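Local coordinates for cell division control protein 45 cdc45 putative (Entamoeba histolytica, PDB 6CC2) that probably acts in DNA replication as the Cdc45 subunit of the CMG (Cdc45-MCM-GINS) replicative helicase, at residues A[199-204]-A[227-232]. Residues are numbered along the deposited sequence; the frame is centred on the assembly and turned at random.
Sequences DMYWYA and QYFIDN
The Y201 ring reaches across to segment 227-232 and packs against F229, whose CD1 lies 3.5 Å from Y201 CD1, at the edge of the tyrosine ring and near its plane. As a pair the two rings are oblique, their planes 81° apart and their centroids separated by 5.9 Å. CG of F229 is anti to its own carbonyl carbon (chi1 -52°), which lays the ring along the interface; its CD1 side meets Y201 and its far end meets A204 one turn on, with A204 CB 3.9 Å from F229 CZ. In the other direction the far end of Y201 reaches the N232 side chain, which it crosses at about a right angle, and Y201 OH comes within 3.2 Å of N232 CB. The N232 amide folds back on its own helix: ND2 donates to Y228 O at 2.9 Å, from the face of that carbonyl opposite to the one used by N232 N. N232 ND2 also sits 3.2 Å above the centre of the Y228 ring. K191 NZ hydrogen-bonds N232 OD1, which further fixes the amide. Helix 182-192 also covers Y201 through L187 and K191, while R184 makes a cation-pi contact with Y228. The axes of the two short segments run antiparallel (172°) and 11.0 Å apart, a spacing bridged by the aromatic side chains. This is the packing of an antiparallel helical hairpin, helices 199-213 and 219-233, within the Cdc45 fold.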
loop_
_atom_site.group_PDB
_atom_site.type_symbol
_atom_site.label_atom_id
_atom_site.label_comp_id
_atom_site.label_asym_id
_atom_site.label_seq_id
_atom_site.Cartn_x
_atom_site.Cartn_y
_atom_site.Cartn_z
ATOM N N ASP A 199 -10.590 -17.810 8.636
ATOM C CA ASP A 199 -9.293 -17.198 8.340
ATOM C C ASP A 199 -9.425 -16.009 7.388
ATOM O O ASP A 199 -8.556 -15.126 7.359
ATOM C CB ASP A 199 -8.356 -18.235 7.718
ATOM C CG ASP A 199 -7.508 -18.953 8.743
ATOM O OD1 ASP A 199 -7.343 -18.430 9.864
ATOM O OD2 ASP A 199 -6.991 -20.036 8.416
HETATM N N MSE A 200 -10.471 -15.990 6.560
HETATM C CA MSE A 200 -10.666 -14.880 5.631
HETATM C C MSE A 200 -10.762 -13.529 6.358
HETATM O O MSE A 200 -10.457 -12.482 5.783
HETATM C CB MSE A 200 -11.916 -15.108 4.806
HETATM C CG MSE A 200 -11.810 -16.258 3.840
HETATM SE SE MSE A 200 -13.488 -16.573 2.948
HETATM C CE MSE A 200 -12.859 -17.920 1.721
ATOM N N TYR A 201 -11.155 -13.532 7.625
ATOM C CA TYR A 201 -11.221 -12.271 8.365
ATOM C C TYR A 201 -9.831 -11.729 8.700
ATOM O O TYR A 201 -9.615 -10.506 8.709
ATOM C CB TYR A 201 -12.056 -12.450 9.634
ATOM C CG TYR A 201 -13.545 -12.512 9.327
ATOM C CD1 TYR A 201 -14.301 -11.346 9.284
ATOM C CD2 TYR A 201 -14.179 -13.719 9.042
ATOM C CE1 TYR A 201 -15.656 -11.387 8.986
ATOM C CE2 TYR A 201 -15.533 -13.766 8.755
ATOM C CZ TYR A 201 -16.264 -12.591 8.731
ATOM O OH TYR A 201 -17.608 -12.637 8.427
ATOM N N TRP A 202 -8.879 -12.611 9.016
ATOM C CA TRP A 202 -7.484 -12.193 9.164
ATOM C C TRP A 202 -6.974 -11.543 7.888
ATOM O O TRP A 202 -6.391 -10.454 7.912
ATOM C CB TRP A 202 -6.643 -13.415 9.526
ATOM C CG TRP A 202 -5.156 -13.245 9.521
ATOM C CD1 TRP A 202 -4.257 -13.972 8.785
ATOM C CD2 TRP A 202 -4.386 -12.333 10.306
ATOM N NE1 TRP A 202 -2.979 -13.601 9.092
ATOM C CE2 TRP A 202 -3.025 -12.574 10.009
ATOM C CE3 TRP A 202 -4.705 -11.359 11.265
ATOM C CZ2 TRP A 202 -1.989 -11.859 10.617
ATOM C CZ3 TRP A 202 -3.679 -10.641 11.849
ATOM C CH2 TRP A 202 -2.337 -10.896 11.528
ATOM N N TYR A 203 -7.195 -12.204 6.747
ATOM C CA TYR A 203 -6.755 -11.625 5.473
ATOM C C TYR A 203 -7.472 -10.308 5.221
ATOM O O TYR A 203 -6.850 -9.309 4.866
ATOM C CB TYR A 203 -7.009 -12.634 4.352
ATOM C CG TYR A 203 -6.315 -13.973 4.579
ATOM C CD1 TYR A 203 -5.099 -14.054 5.219
ATOM C CD2 TYR A 203 -6.902 -15.155 4.144
ATOM C CE1 TYR A 203 -4.470 -15.274 5.440
ATOM C CE2 TYR A 203 -6.288 -16.387 4.354
ATOM C CZ TYR A 203 -5.065 -16.433 5.005
ATOM O OH TYR A 203 -4.431 -17.621 5.230
ATOM N N ALA A 204 -8.792 -10.280 5.423
ATOM C CA ALA A 204 -9.522 -9.041 5.196
ATOM C C ALA A 204 -9.034 -7.933 6.120
ATOM O O ALA A 204 -8.985 -6.750 5.723
ATOM C CB ALA A 204 -11.027 -9.271 5.392
ATOM N N GLN A 227 -15.193 -3.121 13.225
ATOM C CA GLN A 227 -16.455 -3.424 13.892
ATOM C C GLN A 227 -17.249 -4.472 13.112
ATOM O O GLN A 227 -17.965 -5.281 13.712
ATOM C CB GLN A 227 -17.289 -2.158 14.072
ATOM C CG GLN A 227 -18.545 -2.359 14.896
ATOM C CD GLN A 227 -18.240 -2.697 16.341
ATOM O OE1 GLN A 227 -17.398 -2.055 16.974
ATOM N NE2 GLN A 227 -18.908 -3.715 16.865
ATOM N N TYR A 228 -17.157 -4.455 11.784
ATOM C CA TYR A 228 -17.818 -5.488 10.980
ATOM C C TYR A 228 -17.251 -6.862 11.298
ATOM O O TYR A 228 -18.012 -7.839 11.453
ATOM C CB TYR A 228 -17.664 -5.181 9.495
ATOM C CG TYR A 228 -18.408 -6.137 8.582
ATOM C CD1 TYR A 228 -19.788 -6.058 8.464
ATOM C CD2 TYR A 228 -17.739 -7.080 7.829
ATOM C CE1 TYR A 228 -20.491 -6.915 7.642
ATOM C CE2 TYR A 228 -18.439 -7.932 6.976
ATOM C CZ TYR A 228 -19.804 -7.842 6.900
ATOM O OH TYR A 228 -20.520 -8.690 6.072
ATOM N N PHE A 229 -15.919 -6.953 11.426
ATOM C CA PHE A 229 -15.299 -8.227 11.777
ATOM C C PHE A 229 -15.694 -8.645 13.188
ATOM O O PHE A 229 -15.955 -9.821 13.445
ATOM C CB PHE A 229 -13.783 -8.137 11.683
ATOM C CG PHE A 229 -13.260 -7.601 10.375
ATOM C CD1 PHE A 229 -13.923 -7.838 9.191
ATOM C CD2 PHE A 229 -12.091 -6.883 10.350
ATOM C CE1 PHE A 229 -13.433 -7.323 7.995
ATOM C CE2 PHE A 229 -11.575 -6.370 9.151
ATOM C CZ PHE A 229 -12.250 -6.598 7.987
ATOM N N ILE A 230 -15.716 -7.690 14.123
ATOM C CA ILE A 230 -16.116 -7.989 15.502
ATOM C C ILE A 230 -17.528 -8.543 15.542
ATOM O O ILE A 230 -17.821 -9.493 16.288
ATOM C CB ILE A 230 -15.999 -6.730 16.388
ATOM C CG1 ILE A 230 -14.522 -6.371 16.609
ATOM C CG2 ILE A 230 -16.711 -6.942 17.700
ATOM C CD1 ILE A 230 -14.319 -5.011 17.270
ATOM N N ASP A 231 -18.440 -7.936 14.774
ATOM C CA ASP A 231 -19.823 -8.360 14.768
ATOM C C ASP A 231 -19.952 -9.774 14.209
ATOM O O ASP A 231 -20.672 -10.604 14.766
ATOM C CB ASP A 231 -20.676 -7.392 13.936
ATOM C CG ASP A 231 -20.897 -6.038 14.628
ATOM O OD1 ASP A 231 -20.523 -5.884 15.802
ATOM O OD2 ASP A 231 -21.449 -5.122 13.980
ATOM N N ASN A 232 -19.259 -10.060 13.102
ATOM C CA ASN A 232 -19.456 -11.360 12.469
ATOM C C ASN A 232 -18.745 -12.491 13.210
ATOM O O ASN A 232 -19.204 -13.649 13.146
ATOM C CB ASN A 232 -19.002 -11.314 11.019
ATOM C CG ASN A 232 -20.031 -10.665 10.119
ATOM O OD1 ASN A 232 -20.985 -11.309 9.685
ATOM N ND2 ASN A 232 -19.857 -9.373 9.857
#